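Local structure of cytokinin riboside 5'-monophosphate phosphoribohydrolase (Corynebacterium glutamicum, 5WQ3) at residues V191-I199 and F241-L249. The protein belongs to the SLOG clan of lysine decarboxylase-like proteins and has an alpha/beta fold built around a parallel sheet. Sequence-based numbering, arbitrary orientation.
Sequences VTNFPIVLI and FIVDAHAGL
Phe241 reaches Pro195, just ahead of strand 196-199, and Val197 within it: its ring CE2 lies 3.7 Å from Pro195 CB, while CD2 packs against Val197 CG2. With CG anti to the backbone N (chi1 -177°), the ring extends out to both residues, and the Phe241 and Val197 side chains run past one another, pointing opposite ways. The next residue, Ile242, adds two branches, CG2 at 4.2 Å from Pro195 CG and CG1 at the same distance from Val197 CG2; beyond these it also touches Val167 of the adjacent strand. Ala245, a helical turn after Phe241, sets its CB 3.8 Å from Pro195 CG, so the buried proline ring sits among Phe241, Ile242, Ala245 and His246. The backbone of Ala245 also takes part: a water donates to its O (2.7 Å) and accepts from Asn193 ND2 (2.8 Å), linking the exposed asparagine amide to the Ala245 carbonyl. The His246 side chain is directed roughly perpendicular to that of Pro195, NE2 being 3.5 Å from Pro195 CD, and Asn193 O lies at the ring edge, in its plane. Both ring nitrogens have hydrogen-bond partners outside the two segments, ND1 at Tyr101 OH and NE2 at Gln164 O, which should fix how the ring is turned. Farther along, Leu249 brings CD1 and CD2 up to the amide of Asn193 from the opposite direction, CD2 coming within 3.6 Å of OD1. Strand 196-199 and helix 241-246 run almost exactly antiparallel, at 174° with axes 10.0 Å apart, and helix 173-188 packs against Ile196 and Leu198 of the same strand. This is the layering of a Rossmann-like alpha/beta fold, with the C-terminal helix laid along a strand of the parallel sheet.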
ATOM      1  N   VAL C 191      64.181 -17.029  38.231  1.00 29.12           N
ATOM      2  CA  VAL C 191      64.053 -15.863  39.110  1.00 28.61           C
ATOM      3  C   VAL C 191      64.447 -16.316  40.491  1.00 25.41           C
ATOM      4  O   VAL C 191      64.378 -17.488  40.813  1.00 28.82           O
ATOM      5  CB  VAL C 191      62.675 -15.099  39.106  1.00 28.63           C
ATOM      6  CG1 VAL C 191      62.345 -14.580  37.736  1.00 29.94           C
ATOM      7  CG2 VAL C 191      61.516 -15.926  39.655  1.00 27.45           C
ATOM      8  N   THR C 192      64.898 -15.357  41.264  1.00 23.83           N
ATOM      9  CA  THR C 192      65.486 -15.530  42.555  1.00 27.83           C
ATOM     10  C   THR C 192      64.873 -14.431  43.420  1.00 24.64           C
ATOM     11  O   THR C 192      64.707 -13.309  42.951  1.00 24.32           O
ATOM     12  CB  THR C 192      66.999 -15.278  42.424  1.00 32.89           C
ATOM     13  OG1 THR C 192      67.596 -16.351  41.696  1.00 38.34           O
ATOM     14  CG2 THR C 192      67.640 -15.191  43.751  1.00 36.51           C
ATOM     15  N   ASN C 193      64.570 -14.747  44.683  1.00 24.99           N
ATOM     16  CA  ASN C 193      64.114 -13.789  45.679  1.00 25.24           C
ATOM     17  C   ASN C 193      62.833 -13.136  45.200  1.00 23.07           C
ATOM     18  O   ASN C 193      62.723 -11.869  45.145  1.00 19.61           O
ATOM     19  CB  ASN C 193      65.162 -12.719  45.946  1.00 28.24           C
ATOM     20  CG  ASN C 193      66.472 -13.283  46.497  1.00 31.74           C
ATOM     21  OD1 ASN C 193      67.561 -13.023  45.951  1.00 35.33           O
ATOM     22  ND2 ASN C 193      66.380 -13.992  47.610  1.00 29.60           N
ATOM     23  N   PHE C 194      61.896 -14.005  44.815  1.00 18.68           N
ATOM     24  CA  PHE C 194      60.698 -13.579  44.083  1.00 19.17           C
ATOM     25  C   PHE C 194      59.534 -14.143  44.867  1.00 17.82           C
ATOM     26  O   PHE C 194      59.105 -15.213  44.574  1.00 18.17           O
ATOM     27  CB  PHE C 194      60.724 -14.116  42.664  1.00 17.41           C
ATOM     28  CG  PHE C 194      59.818 -13.397  41.707  1.00 19.11           C
ATOM     29  CD1 PHE C 194      58.437 -13.539  41.784  1.00 19.61           C
ATOM     30  CD2 PHE C 194      60.348 -12.584  40.707  1.00 18.74           C
ATOM     31  CE1 PHE C 194      57.589 -12.846  40.938  1.00 19.75           C
ATOM     32  CE2 PHE C 194      59.503 -11.897  39.829  1.00 19.97           C
ATOM     33  CZ  PHE C 194      58.108 -12.033  39.940  1.00 20.28           C
ATOM     34  N   PRO C 195      59.070 -13.435  45.885  1.00 19.17           N
ATOM     35  CA  PRO C 195      58.003 -13.990  46.747  1.00 19.23           C
ATOM     36  C   PRO C 195      56.641 -14.078  46.046  1.00 18.38           C
ATOM     37  O   PRO C 195      56.320 -13.318  45.120  1.00 15.63           O
ATOM     38  CB  PRO C 195      57.989 -13.029  47.942  1.00 19.97           C
ATOM     39  CG  PRO C 195      58.578 -11.776  47.414  1.00 20.14           C
ATOM     40  CD  PRO C 195      59.629 -12.222  46.453  1.00 18.75           C
ATOM     41  N   ILE C 196      55.820 -15.025  46.502  1.00 16.63           N
ATOM     42  CA  ILE C 196      54.618 -15.342  45.828  1.00 17.42           C
ATOM     43  C   ILE C 196      53.607 -15.426  46.931  1.00 18.25           C
ATOM     44  O   ILE C 196      53.809 -16.194  47.902  1.00 18.87           O
ATOM     45  CB  ILE C 196      54.693 -16.699  45.098  1.00 18.13           C
ATOM     46  CG1 ILE C 196      55.783 -16.689  43.997  1.00 17.92           C
ATOM     47  CG2 ILE C 196      53.298 -17.033  44.543  1.00 20.22           C
ATOM     48  CD1 ILE C 196      56.068 -18.059  43.450  1.00 18.81           C
ATOM     49  N   VAL C 197      52.561 -14.634  46.809  1.00 19.47           N
ATOM     50  CA  VAL C 197      51.548 -14.603  47.876  1.00 21.18           C
ATOM     51  C   VAL C 197      50.172 -14.845  47.320  1.00 23.14           C
ATOM     52  O   VAL C 197      49.839 -14.295  46.239  1.00 18.69           O
ATOM     53  CB  VAL C 197      51.498 -13.242  48.583  1.00 20.67           C
ATOM     54  CG1 VAL C 197      50.508 -13.309  49.759  1.00 22.44           C
ATOM     55  CG2 VAL C 197      52.873 -12.856  49.060  1.00 19.26           C
ATOM     56  N   LEU C 198      49.382 -15.705  48.014  1.00 21.37           N
ATOM     57  CA  LEU C 198      47.982 -15.909  47.621  1.00 22.35           C
ATOM     58  C   LEU C 198      47.097 -15.281  48.703  1.00 22.78           C
ATOM     59  O   LEU C 198      47.292 -15.567  49.869  1.00 23.66           O
ATOM     60  CB  LEU C 198      47.615 -17.431  47.387  1.00 21.24           C
ATOM     61  CG  LEU C 198      48.617 -18.351  46.586  1.00 21.70           C
ATOM     62  CD1 LEU C 198      48.127 -19.763  46.475  1.00 21.72           C
ATOM     63  CD2 LEU C 198      48.909 -17.858  45.177  1.00 23.50           C
ATOM     64  N   ILE C 199      46.124 -14.479  48.311  1.00 22.61           N
ATOM     65  CA  ILE C 199      45.192 -13.833  49.214  1.00 21.41           C
ATOM     66  C   ILE C 199      43.830 -14.484  49.161  1.00 23.23           C
ATOM     67  O   ILE C 199      43.242 -14.529  48.141  1.00 21.53           O
ATOM     68  CB  ILE C 199      44.996 -12.369  48.851  1.00 21.12           C
ATOM     69  CG1 ILE C 199      46.326 -11.643  48.748  1.00 22.72           C
ATOM     70  CG2 ILE C 199      44.012 -11.706  49.784  1.00 23.14           C
ATOM     71  CD1 ILE C 199      47.023 -11.333  50.023  1.00 23.24           C
ATOM     72  N   PHE C 241      55.709  -9.919  54.192  1.00 20.04           N
ATOM     73  CA  PHE C 241      56.379 -11.086  53.670  1.00 18.69           C
ATOM     74  C   PHE C 241      57.269 -10.657  52.474  1.00 18.04           C
ATOM     75  O   PHE C 241      58.371 -11.050  52.339  1.00 19.95           O
ATOM     76  CB  PHE C 241      55.329 -12.044  53.219  1.00 19.73           C
ATOM     77  CG  PHE C 241      55.854 -13.347  52.714  1.00 21.17           C
ATOM     78  CD1 PHE C 241      56.181 -14.377  53.584  1.00 21.64           C
ATOM     79  CD2 PHE C 241      55.961 -13.558  51.331  1.00 21.68           C
ATOM     80  CE1 PHE C 241      56.627 -15.612  53.099  1.00 23.85           C
ATOM     81  CE2 PHE C 241      56.381 -14.754  50.847  1.00 22.76           C
ATOM     82  CZ  PHE C 241      56.709 -15.809  51.720  1.00 25.12           C
ATOM     83  N   ILE C 242      56.743  -9.814  51.661  1.00 18.35           N
ATOM     84  CA  ILE C 242      57.476  -9.295  50.459  1.00 20.20           C
ATOM     85  C   ILE C 242      58.669  -8.428  50.837  1.00 20.76           C
ATOM     86  O   ILE C 242      59.811  -8.688  50.432  1.00 22.19           O
ATOM     87  CB  ILE C 242      56.477  -8.557  49.555  1.00 19.89           C
ATOM     88  CG1 ILE C 242      55.417  -9.559  49.100  1.00 19.51           C
ATOM     89  CG2 ILE C 242      57.166  -7.920  48.299  1.00 18.28           C
ATOM     90  CD1 ILE C 242      54.292  -8.942  48.291  1.00 20.88           C
ATOM     91  N   VAL C 243      58.427  -7.421  51.648  1.00 21.36           N
ATOM     92  CA  VAL C 243      59.506  -6.599  52.200  1.00 22.28           C
ATOM     93  C   VAL C 243      60.652  -7.413  52.810  1.00 22.23           C
ATOM     94  O   VAL C 243      61.848  -7.212  52.491  1.00 18.16           O
ATOM     95  CB  VAL C 243      58.954  -5.612  53.258  1.00 20.59           C
ATOM     96  CG1 VAL C 243      60.109  -4.986  54.045  1.00 21.44           C
ATOM     97  CG2 VAL C 243      58.063  -4.592  52.589  1.00 21.80           C
ATOM     98  N   ASP C 244      60.276  -8.351  53.688  1.00 22.23           N
ATOM     99  CA  ASP C 244      61.238  -9.173  54.335  1.00 24.20           C
ATOM    100  C   ASP C 244      61.960 -10.063  53.343  1.00 25.90           C
ATOM    101  O   ASP C 244      63.167 -10.261  53.446  1.00 23.38           O
ATOM    102  CB  ASP C 244      60.582 -10.084  55.414  1.00 24.27           C
ATOM    103  CG  ASP C 244      60.219  -9.318  56.643  1.00 28.63           C
ATOM    104  OD1 ASP C 244      60.554  -8.097  56.673  1.00 26.90           O
ATOM    105  OD2 ASP C 244      59.533  -9.879  57.561  1.00 32.14           O
ATOM    106  N   ALA C 245      61.238 -10.614  52.381  1.00 21.72           N
ATOM    107  CA  ALA C 245      61.894 -11.446  51.384  1.00 22.55           C
ATOM    108  C   ALA C 245      62.909 -10.636  50.550  1.00 23.94           C
ATOM    109  O   ALA C 245      63.877 -11.195  50.061  1.00 23.52           O
ATOM    110  CB  ALA C 245      60.869 -12.055  50.460  1.00 24.42           C
ATOM    111  N   HIS C 246      62.712  -9.341  50.395  1.00 21.89           N
ATOM    112  CA  HIS C 246      63.571  -8.530  49.528  1.00 24.53           C
ATOM    113  C   HIS C 246      64.708  -7.869  50.282  1.00 28.84           C
ATOM    114  O   HIS C 246      65.537  -7.227  49.707  1.00 25.92           O
ATOM    115  CB  HIS C 246      62.753  -7.461  48.850  1.00 24.25           C
ATOM    116  CG  HIS C 246      61.945  -7.963  47.709  1.00 24.67           C
ATOM    117  ND1 HIS C 246      60.868  -7.290  47.206  1.00 30.16           N
ATOM    118  CD2 HIS C 246      62.078  -9.072  46.958  1.00 21.44           C
ATOM    119  CE1 HIS C 246      60.372  -7.959  46.194  1.00 25.22           C
ATOM    120  NE2 HIS C 246      61.082  -9.050  46.031  1.00 26.03           N
ATOM    121  N   ALA C 247      64.708  -8.037  51.586  1.00 28.63           N
ATOM    122  CA  ALA C 247      65.651  -7.328  52.422  1.00 33.84           C
ATOM    123  C   ALA C 247      66.897  -8.190  52.593  1.00 31.70           C
ATOM    124  O   ALA C 247      66.857  -9.430  52.482  1.00 32.79           O
ATOM    125  CB  ALA C 247      65.039  -7.032  53.793  1.00 32.75           C
ATOM    126  N   GLY C 248      67.988  -7.544  52.942  1.00 31.49           N
ATOM    127  CA  GLY C 248      69.209  -8.316  53.260  1.00 35.28           C
ATOM    128  C   GLY C 248      69.818  -8.885  51.971  1.00 37.86           C
ATOM    129  O   GLY C 248      70.524  -9.919  52.010  1.00 38.67           O
ATOM    130  N   LEU C 249      69.525  -8.216  50.837  1.00 34.18           N
ATOM    131  CA  LEU C 249      70.069  -8.546  49.524  1.00 33.86           C
ATOM    132  C   LEU C 249      71.063  -7.476  49.083  1.00 35.79           C
ATOM    133  O   LEU C 249      71.535  -7.556  47.932  1.00 44.88           O
ATOM    134  CB  LEU C 249      68.964  -8.597  48.449  1.00 36.14           C
ATOM    135  CG  LEU C 249      67.839  -9.613  48.650  1.00 41.05           C
ATOM    136  CD1 LEU C 249      66.877  -9.494  47.467  1.00 43.59           C
ATOM    137  CD2 LEU C 249      68.325 -11.056  48.835  1.00 40.02           C
TER
HETATM  138  O   HOH W   1      63.968 -13.689  49.073  1.00 36.67           O